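Local atomic coordinates of putative phosphohistidine phosphatase, SixA (Nakamurella multipartita, PDB entry 4HBZ), a protein that is a putative phosphohistidine phosphatase of the histidine phosphatase superfamily, probably removing phosphate from phosphorylated histidine. Residues V23-A28 and R75-A80; G96-I101 and I124-W129; E100-V105 and D170-G175. All coordinates share one frame; numbering follows the deposited sequence. Where two conformers were deposited one is given.

Contact 1 (V23-A28 and R75-A80)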
loop_
_atom_site.group_PDB
_atom_site.type_symbol
_atom_site.label_atom_id
_atom_site.label_comp_id
_atom_site.label_asym_id
_atom_site.label_seq_id
_atom_site.Cartn_x
_atom_site.Cartn_y
_atom_site.Cartn_z
ATOM N N VAL A 23 0.166 -4.263 -2.265
ATOM C CA VAL A 23 -0.701 -3.892 -1.154
ATOM C C VAL A 23 -0.298 -2.472 -0.739
ATOM O O VAL A 23 0.882 -2.231 -0.404
ATOM C CB VAL A 23 -0.566 -4.827 0.058
ATOM C CG1 VAL A 23 -1.559 -4.392 1.131
ATOM C CG2 VAL A 23 -0.848 -6.259 -0.374
ATOM N N LEU A 24 -1.240 -1.552 -0.818
ATOM C CA LEU A 24 -1.047 -0.174 -0.442
ATOM C C LEU A 24 -1.775 0.099 0.863
ATOM O O LEU A 24 -2.999 0.060 0.869
ATOM C CB LEU A 24 -1.517 0.767 -1.533
ATOM C CG LEU A 24 -0.859 0.719 -2.894
ATOM C CD1 LEU A 24 -1.504 1.672 -3.855
ATOM C CD2 LEU A 24 0.652 0.954 -2.728
HETATM N N MSE A 25 -1.053 0.358 1.954
HETATM C CA MSE A 25 -1.634 0.495 3.282
HETATM C C MSE A 25 -1.396 1.856 3.817
HETATM O O MSE A 25 -0.261 2.351 3.835
HETATM C CB MSE A 25 -1.022 -0.573 4.205
HETATM C CG MSE A 25 -1.701 -0.522 5.563
HETATM SE SE MSE A 25 -1.184 -2.099 6.623
HETATM C CE MSE A 25 -2.450 -1.785 8.131
ATOM N N ARG A 26 -2.444 2.423 4.390
ATOM C CA ARG A 26 -2.307 3.632 5.221
ATOM C C ARG A 26 -2.090 3.192 6.672
ATOM O O ARG A 26 -2.793 2.300 7.174
ATOM C CB ARG A 26 -3.581 4.491 5.113
ATOM C CG ARG A 26 -3.531 5.729 5.989
ATOM C CD ARG A 26 -4.826 6.500 5.896
ATOM N NE ARG A 26 -4.777 7.709 6.707
ATOM C CZ ARG A 26 -5.802 8.562 6.823
ATOM N NH1 ARG A 26 -6.921 8.373 6.189
ATOM N NH2 ARG A 26 -5.634 9.680 7.530
ATOM N N HIS A 27 -1.115 3.788 7.336
ATOM C CA HIS A 27 -0.854 3.461 8.735
ATOM C C HIS A 27 -2.141 3.549 9.560
ATOM O O HIS A 27 -3.056 4.322 9.267
ATOM C CB HIS A 27 0.211 4.371 9.355
ATOM C CG HIS A 27 -0.189 5.795 9.441
ATOM N ND1 HIS A 27 -1.042 6.285 10.406
ATOM C CD2 HIS A 27 0.119 6.848 8.633
ATOM C CE1 HIS A 27 -1.248 7.564 10.183
ATOM N NE2 HIS A 27 -0.550 7.934 9.121
ATOM N N ALA A 28 -2.116 2.812 10.655
ATOM C CA ALA A 28 -3.244 2.813 11.589
ATOM C C ALA A 28 -3.253 4.055 12.454
ATOM O O ALA A 28 -2.340 4.882 12.424
ATOM C CB ALA A 28 -3.244 1.555 12.392
ATOM N N ARG A 75 6.098 2.483 10.981
ATOM C CA ARG A 75 6.932 1.396 11.533
ATOM C C ARG A 75 6.122 0.501 12.471
ATOM O O ARG A 75 6.213 -0.728 12.364
ATOM C CB ARG A 75 8.142 1.958 12.278
ATOM C CG ARG A 75 9.161 2.631 11.405
ATOM C CD ARG A 75 10.272 3.256 12.265
ATOM N NE ARG A 75 11.312 3.914 11.489
ATOM C CZ ARG A 75 12.395 3.311 10.972
ATOM N NH1 ARG A 75 12.657 2.010 11.192
ATOM N NH2 ARG A 75 13.260 4.053 10.290
ATOM N N GLN A 76 5.357 1.123 13.344
ATOM C CA GLN A 76 4.574 0.392 14.326
ATOM C C GLN A 76 3.431 -0.358 13.677
ATOM O O GLN A 76 3.073 -1.470 14.089
ATOM C CB GLN A 76 4.039 1.346 15.404
ATOM C CG GLN A 76 5.159 1.804 16.335
ATOM C CD GLN A 76 4.729 2.898 17.282
ATOM O OE1 GLN A 76 3.566 3.240 17.349
ATOM N NE2 GLN A 76 5.685 3.504 18.002
ATOM N N THR A 77 2.818 0.213 12.658
ATOM C CA THR A 77 1.799 -0.503 11.908
ATOM C C THR A 77 2.393 -1.761 11.308
ATOM O O THR A 77 1.854 -2.843 11.456
ATOM C CB THR A 77 1.231 0.396 10.789
ATOM O OG1 THR A 77 0.524 1.496 11.363
ATOM C CG2 THR A 77 0.334 -0.385 9.914
ATOM N N LEU A 78 3.555 -1.627 10.692
ATOM C CA LEU A 78 4.219 -2.811 10.133
ATOM C C LEU A 78 4.501 -3.865 11.224
ATOM O O LEU A 78 4.243 -5.062 11.021
ATOM C CB LEU A 78 5.491 -2.409 9.392
ATOM C CG LEU A 78 6.296 -3.552 8.839
ATOM C CD1 LEU A 78 5.557 -4.390 7.845
ATOM C CD2 LEU A 78 7.575 -2.966 8.240
ATOM N N ALA A 79 5.063 -3.440 12.331
ATOM C CA ALA A 79 5.398 -4.354 13.408
ATOM C C ALA A 79 4.151 -5.101 13.823
ATOM O O ALA A 79 4.179 -6.341 14.051
ATOM C CB ALA A 79 6.021 -3.568 14.578
ATOM N N ALA A 80 3.046 -4.396 13.959
ATOM C CA ALA A 80 1.807 -5.021 14.458
ATOM C C ALA A 80 1.223 -6.053 13.487
ATOM O O ALA A 80 0.465 -6.937 13.897
ATOM C CB ALA A 80 0.755 -3.973 14.804
#

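Contact 2 (G96-I101 and I124-W129)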
loop_
_atom_site.group_PDB
_atom_site.type_symbol
_atom_site.label_atom_id
_atom_site.label_comp_id
_atom_site.label_asym_id
_atom_site.label_seq_id
_atom_site.Cartn_x
_atom_site.Cartn_y
_atom_site.Cartn_z
ATOM N N GLY A 96 6.121 11.931 0.749
ATOM C CA GLY A 96 6.234 11.819 -0.672
ATOM C C GLY A 96 4.887 11.736 -1.364
ATOM O O GLY A 96 3.878 11.408 -0.745
ATOM N N GLY A 97 4.897 12.055 -2.644
ATOM C CA GLY A 97 3.704 11.931 -3.508
ATOM C C GLY A 97 3.665 10.598 -4.254
ATOM O O GLY A 97 4.486 9.705 -4.052
ATOM N N VAL A 98 2.695 10.497 -5.118
ATOM C CA VAL A 98 2.524 9.308 -5.944
ATOM C C VAL A 98 3.801 8.941 -6.654
ATOM O O VAL A 98 4.220 7.771 -6.711
ATOM C CB VAL A 98 1.337 9.452 -6.940
ATOM C CG1 VAL A 98 1.261 8.297 -7.895
ATOM C CG2 VAL A 98 0.019 9.669 -6.210
ATOM N N ASP A 99 4.459 9.905 -7.301
ATOM C CA ASP A 99 5.642 9.557 -8.087
ATOM C C ASP A 99 6.765 9.015 -7.207
ATOM O O ASP A 99 7.475 8.095 -7.622
ATOM C CB ASP A 99 6.147 10.752 -8.920
ATOM C CG ASP A 99 5.069 11.334 -9.838
ATOM O OD1 ASP A 99 4.348 10.582 -10.490
ATOM O OD2 ASP A 99 4.889 12.596 -9.855
ATOM N N GLU A 100 6.928 9.529 -5.984
ATOM C CA GLU A 100 7.939 9.057 -5.060
ATOM C C GLU A 100 7.647 7.649 -4.565
ATOM O O GLU A 100 8.547 6.790 -4.501
ATOM C CB GLU A 100 8.090 9.980 -3.864
ATOM C CG GLU A 100 8.715 11.316 -4.175
ATOM C CD GLU A 100 7.814 12.267 -4.929
ATOM O OE1 GLU A 100 6.555 12.294 -4.826
ATOM O OE2 GLU A 100 8.382 13.080 -5.703
ATOM N N ILE A 101 6.392 7.364 -4.295
ATOM C CA ILE A 101 6.006 6.035 -3.833
ATOM C C ILE A 101 6.232 5.059 -4.980
ATOM O O ILE A 101 6.809 3.986 -4.783
ATOM C CB ILE A 101 4.556 5.995 -3.319
ATOM C CG1 ILE A 101 4.507 6.498 -1.847
ATOM C CG2 ILE A 101 4.024 4.600 -3.379
ATOM C CD1 ILE A 101 5.252 7.774 -1.444
ATOM N N ILE A 124 -1.243 7.573 -0.297
ATOM C CA ILE A 124 -1.498 6.144 -0.486
ATOM C C ILE A 124 -2.747 5.888 -1.365
ATOM O O ILE A 124 -2.673 5.202 -2.401
ATOM C CB ILE A 124 -1.501 5.401 0.849
ATOM C CG1 ILE A 124 -0.064 5.209 1.407
ATOM C CG2 ILE A 124 -2.219 4.047 0.758
ATOM C CD1 ILE A 124 0.837 4.211 0.688
ATOM N N PRO A 125 -3.891 6.444 -0.970
ATOM C CA PRO A 125 -5.078 6.258 -1.851
ATOM C C PRO A 125 -4.933 6.904 -3.231
ATOM O O PRO A 125 -5.421 6.344 -4.210
ATOM C CB PRO A 125 -6.228 6.824 -1.057
ATOM C CG PRO A 125 -5.617 7.575 0.049
ATOM C CD PRO A 125 -4.242 7.080 0.298
ATOM N N ALA A 126 -4.231 8.011 -3.320
ATOM C CA ALA A 126 -4.006 8.652 -4.621
ATOM C C ALA A 126 -3.209 7.736 -5.527
ATOM O O ALA A 126 -3.421 7.734 -6.763
ATOM C CB ALA A 126 -3.267 9.955 -4.449
ATOM N N THR A 127 -2.234 7.032 -4.973
ATOM C CA THR A 127 -1.428 6.114 -5.712
ATOM C C THR A 127 -2.281 4.980 -6.284
ATOM O O THR A 127 -2.167 4.618 -7.434
ATOM C CB THR A 127 -0.268 5.566 -4.862
ATOM O OG1 THR A 127 0.581 6.654 -4.386
ATOM C CG2 THR A 127 0.572 4.620 -5.629
ATOM N N GLY A 128 -3.113 4.417 -5.429
ATOM C CA GLY A 128 -4.007 3.371 -5.885
ATOM C C GLY A 128 -4.892 3.847 -7.025
ATOM O O GLY A 128 -5.083 3.152 -7.993
ATOM N N TRP A 129 -5.432 5.037 -6.886
ATOM C CA TRP A 129 -6.342 5.564 -7.865
ATOM C C TRP A 129 -5.634 5.771 -9.205
ATOM O O TRP A 129 -6.158 5.395 -10.250
ATOM C CB TRP A 129 -6.951 6.853 -7.326
ATOM C CG TRP A 129 -8.032 7.344 -8.159
ATOM C CD1 TRP A 129 -9.334 6.946 -8.140
ATOM C CD2 TRP A 129 -7.917 8.330 -9.187
ATOM N NE1 TRP A 129 -10.052 7.653 -9.082
ATOM C CE2 TRP A 129 -9.199 8.502 -9.742
ATOM C CE3 TRP A 129 -6.845 9.090 -9.694
ATOM C CZ2 TRP A 129 -9.450 9.410 -10.765
ATOM C CZ3 TRP A 129 -7.099 9.994 -10.718
ATOM C CH2 TRP A 129 -8.387 10.139 -11.244
#

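Contact 3 (E100-V105 and D170-G175)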
loop_
_atom_site.group_PDB
_atom_site.type_symbol
_atom_site.label_atom_id
_atom_site.label_comp_id
_atom_site.label_asym_id
_atom_site.label_seq_id
_atom_site.Cartn_x
_atom_site.Cartn_y
_atom_site.Cartn_z
ATOM N N GLU A 100 6.928 9.529 -5.984
ATOM C CA GLU A 100 7.939 9.057 -5.060
ATOM C C GLU A 100 7.647 7.649 -4.565
ATOM O O GLU A 100 8.547 6.790 -4.501
ATOM C CB GLU A 100 8.090 9.980 -3.864
ATOM C CG GLU A 100 8.715 11.316 -4.175
ATOM C CD GLU A 100 7.814 12.267 -4.929
ATOM O OE1 GLU A 100 6.555 12.294 -4.826
ATOM O OE2 GLU A 100 8.382 13.080 -5.703
ATOM N N ILE A 101 6.392 7.364 -4.295
ATOM C CA ILE A 101 6.006 6.035 -3.833
ATOM C C ILE A 101 6.232 5.059 -4.980
ATOM O O ILE A 101 6.809 3.986 -4.783
ATOM C CB ILE A 101 4.556 5.995 -3.319
ATOM C CG1 ILE A 101 4.507 6.498 -1.847
ATOM C CG2 ILE A 101 4.024 4.600 -3.379
ATOM C CD1 ILE A 101 5.252 7.774 -1.444
ATOM N N LEU A 102 5.847 5.417 -6.195
ATOM C CA LEU A 102 6.035 4.516 -7.307
ATOM C C LEU A 102 7.503 4.314 -7.647
ATOM O O LEU A 102 7.896 3.200 -8.006
ATOM C CB LEU A 102 5.232 4.931 -8.521
ATOM C CG LEU A 102 3.700 4.872 -8.347
ATOM C CD1 LEU A 102 3.034 5.351 -9.613
ATOM C CD2 LEU A 102 3.205 3.472 -8.016
ATOM N N ALA A 103 8.347 5.350 -7.547
ATOM C CA ALA A 103 9.768 5.172 -7.749
ATOM C C ALA A 103 10.359 4.193 -6.772
ATOM O O ALA A 103 11.271 3.431 -7.131
ATOM C CB ALA A 103 10.479 6.508 -7.665
ATOM N N GLU A 104 9.906 4.213 -5.525
ATOM C CA GLU A 104 10.431 3.270 -4.542
ATOM C C GLU A 104 9.918 1.846 -4.821
ATOM O O GLU A 104 10.699 0.903 -4.704
ATOM C CB GLU A 104 10.037 3.656 -3.130
ATOM C CG GLU A 104 10.698 4.927 -2.654
ATOM C CD GLU A 104 12.210 4.853 -2.608
ATOM O OE1 GLU A 104 12.790 3.774 -2.383
ATOM O OE2 GLU A 104 12.816 5.929 -2.781
ATOM N N VAL A 105 8.638 1.680 -5.194
ATOM C CA VAL A 105 8.139 0.341 -5.584
ATOM C C VAL A 105 8.922 -0.170 -6.793
ATOM O O VAL A 105 9.302 -1.342 -6.867
ATOM C CB VAL A 105 6.640 0.354 -5.817
ATOM C CG1 VAL A 105 6.216 -0.998 -6.353
ATOM C CG2 VAL A 105 5.923 0.675 -4.511
ATOM N N ASP A 170 7.939 -1.027 -14.135
ATOM C CA ASP A 170 7.048 -0.476 -15.136
ATOM C C ASP A 170 5.691 -0.093 -14.556
ATOM O O ASP A 170 4.809 0.230 -15.295
ATOM C CB ASP A 170 6.829 -1.541 -16.233
ATOM C CG ASP A 170 8.102 -1.804 -17.078
ATOM O OD1 ASP A 170 8.987 -0.944 -17.031
ATOM O OD2 ASP A 170 8.115 -2.771 -17.829
ATOM N N LEU A 171 5.538 -0.155 -13.236
ATOM C CA LEU A 171 4.235 0.022 -12.625
ATOM C C LEU A 171 3.540 1.298 -13.000
ATOM O O LEU A 171 2.321 1.312 -13.246
ATOM C CB LEU A 171 4.380 -0.181 -11.097
ATOM C CG LEU A 171 3.174 -0.119 -10.242
ATOM C CD1 LEU A 171 2.165 -1.197 -10.538
ATOM C CD2 LEU A 171 3.628 -0.169 -8.784
ATOM N N ALA A 172 4.248 2.407 -13.078
ATOM C CA ALA A 172 3.620 3.646 -13.421
ATOM C C ALA A 172 2.974 3.616 -14.804
ATOM O O ALA A 172 1.888 4.170 -14.987
ATOM C CB ALA A 172 4.590 4.800 -13.285
ATOM N N GLN A 173 3.596 2.930 -15.749
ATOM C CA GLN A 173 3.053 2.829 -17.099
ATOM C C GLN A 173 2.006 1.722 -17.224
ATOM O O GLN A 173 1.070 1.845 -18.031
ATOM C CB GLN A 173 4.177 2.588 -18.127
ATOM C CG GLN A 173 5.146 3.766 -18.276
ATOM C CD GLN A 173 5.951 4.070 -17.005
ATOM O OE1 GLN A 173 6.480 3.147 -16.295
ATOM N NE2 GLN A 173 6.018 5.380 -16.665
ATOM N N ALA A 174 2.225 0.591 -16.517
ATOM C CA ALA A 174 1.390 -0.598 -16.652
ATOM C C ALA A 174 0.077 -0.406 -15.866
ATOM O O ALA A 174 -1.001 -0.903 -16.293
ATOM C CB ALA A 174 2.091 -1.835 -16.135
ATOM N N GLY A 175 0.156 0.337 -14.776
ATOM C CA GLY A 175 -0.995 0.451 -13.863
ATOM C C GLY A 175 -1.205 -0.847 -13.104
ATOM O O GLY A 175 -0.396 -1.810 -13.204
#

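Contact 1 (V23-A28 and R75-A80)
Thr-77 holds OG1 opposite its own carbonyl carbon and CG2 opposite its backbone N (chi1 -66°), which sends one branch to Ala-28 and the other to Met-25. Met-25, a selenomethionine, is extended throughout and meets Thr-77 tip to tip. Its CE lies 3.6 Å from Thr-77 CG2, and its SE lies 4.0 Å from the same methyl. Ala-28 N donates to Thr-77 OG1 at 3.0 Å, nearly straight at 167°. Thr-77 OG1 also bonds Arg-73 O one helical turn back, so two backbone groups grip this buried oxygen. His-27 CB packs 3.5 Å from Thr-77 OG1, while its ring leads away from the helix. His-27 ND1 donates to Ala-28 O at 2.8 Å, with the acceptor almost in the ring plane. This bond should fix the rotation of the imidazole, which meets the ring of His-120. Thr-77 ties helix 72-81 to the end of strand 20-26 and holds the backbone just after His-27. Arg-26, His-27 and Ala-28 stand where other histidine phosphatases carry the Arg-His-Gly signature, with alanine in place of the glycine. The signature histidine takes the phosphate during catalysis; His-27 is probably its counterpart.

Contact 2 (G96-I101 and I124-W129)
Val-98 and Thr-127 lie alongside each other, pointing opposite ways. Val-98 CG2 lies 3.6 Å from Thr-127 OG1 and 3.7 Å from Ala-126 CB. Val-98 CG1, turned opposite its own backbone N (chi1 173°), lies 3.9 Å from Thr-127 OG1 and 4.1 Å from Thr-127 CA. The valine fork rests on the side chain and backbone of one helical turn. One turn further on, Ile-101 CG2 meets Thr-127 CG2 at 4.1 Å. With an alanine at Val-98 both methyls go, and Ala-126 CB would probably lose its apolar partner while a gap opened beside Thr-127. Helix 98-106 is the crossover of a beta-alpha-beta unit between parallel strands 86-90 and 114-119, which have strand 65-69 between them. Its first turn here packs on helix 123-138. Thr-127 OG1 bonds Thr-123 O within its own helix, which places the hydroxyl against the valine. Gly-97 is the N-cap of helix 98-106. Glu-100 OE1 takes the Gly-97 N-H at 2.8 Å, on its anti side and bent to 134°, half a capping box. Gly-96 O bonds Thr-123 OG1. Bound glycerol and triethylene glycol each lie about 4 Å from the side chain of Ala-126.

Contact 3 (E100-V105 and D170-G175)
Leu-102, Val-105, Leu-171 and Ala-172 meet through methyl groups, with no ring, amide or carboxylate between them. Outside the two segments, Val-105 also touches Trp-168. Leu-102 and Leu-171 are nearly perpendicular, with CD2 of Leu-102 3.7 Å from CD2 of Leu-171. Leu-171 CD2 serves two partners: it also meets Val-105 CG1 at 3.6 Å, in the next turn of helix 98-106. In Leu-102, CG lies opposite the carbonyl carbon (chi1 -65°), which carries the fork to the short helix. Its two methyls fork across that helix. CD1 goes to Ala-172 CB at 4.0 Å, on the exposed side, and CD2 goes to the buried Leu-171. In the fold, the contact joins the crossover helix 98-106 to helix 171-174, a short helix in the connection between antiparallel strands 159-164 and 177-182. Helix 123-138 borders both, since Leu-131 touches Leu-102 and Leu-171, and Leu-171 further rests on Thr-164 of strand 159-164. Gly-175, the first residue after the short helix, has positive phi (72°), and Gly-175 N bonds Leu-171 O at 2.8 Å. Asn-138 ND2 bonds the carbonyls of Gln-173 and Ala-174, fastening this end to helix 123-138.

Overall arrangement
Contacts 2 and 3 are neighbours, with centres about 9 Å apart. They share Glu-100 and Ile-101 of helix 98-106, and Thr-127 CG2 touches Leu-102 CD2 at 3.7 Å. Contact 1 lies about 15 Å from contact 2 and about 20 Å from contact 3, centre to centre. It sits across the chain's centre from contact 3. Strand 20-26 joins contacts 1 and 2: Met-25 turns to helix 72-81 and Leu-24 to helix 123-138, where Leu-24 CD1 packs 3.5 Å from Gly-128 N. The probable active-site histidine, His-27, belongs to contact 1. Its side chain is about 13 Å from a bound glycerol; that of Ala-126 in contact 2 is about 4 Å from a glycerol.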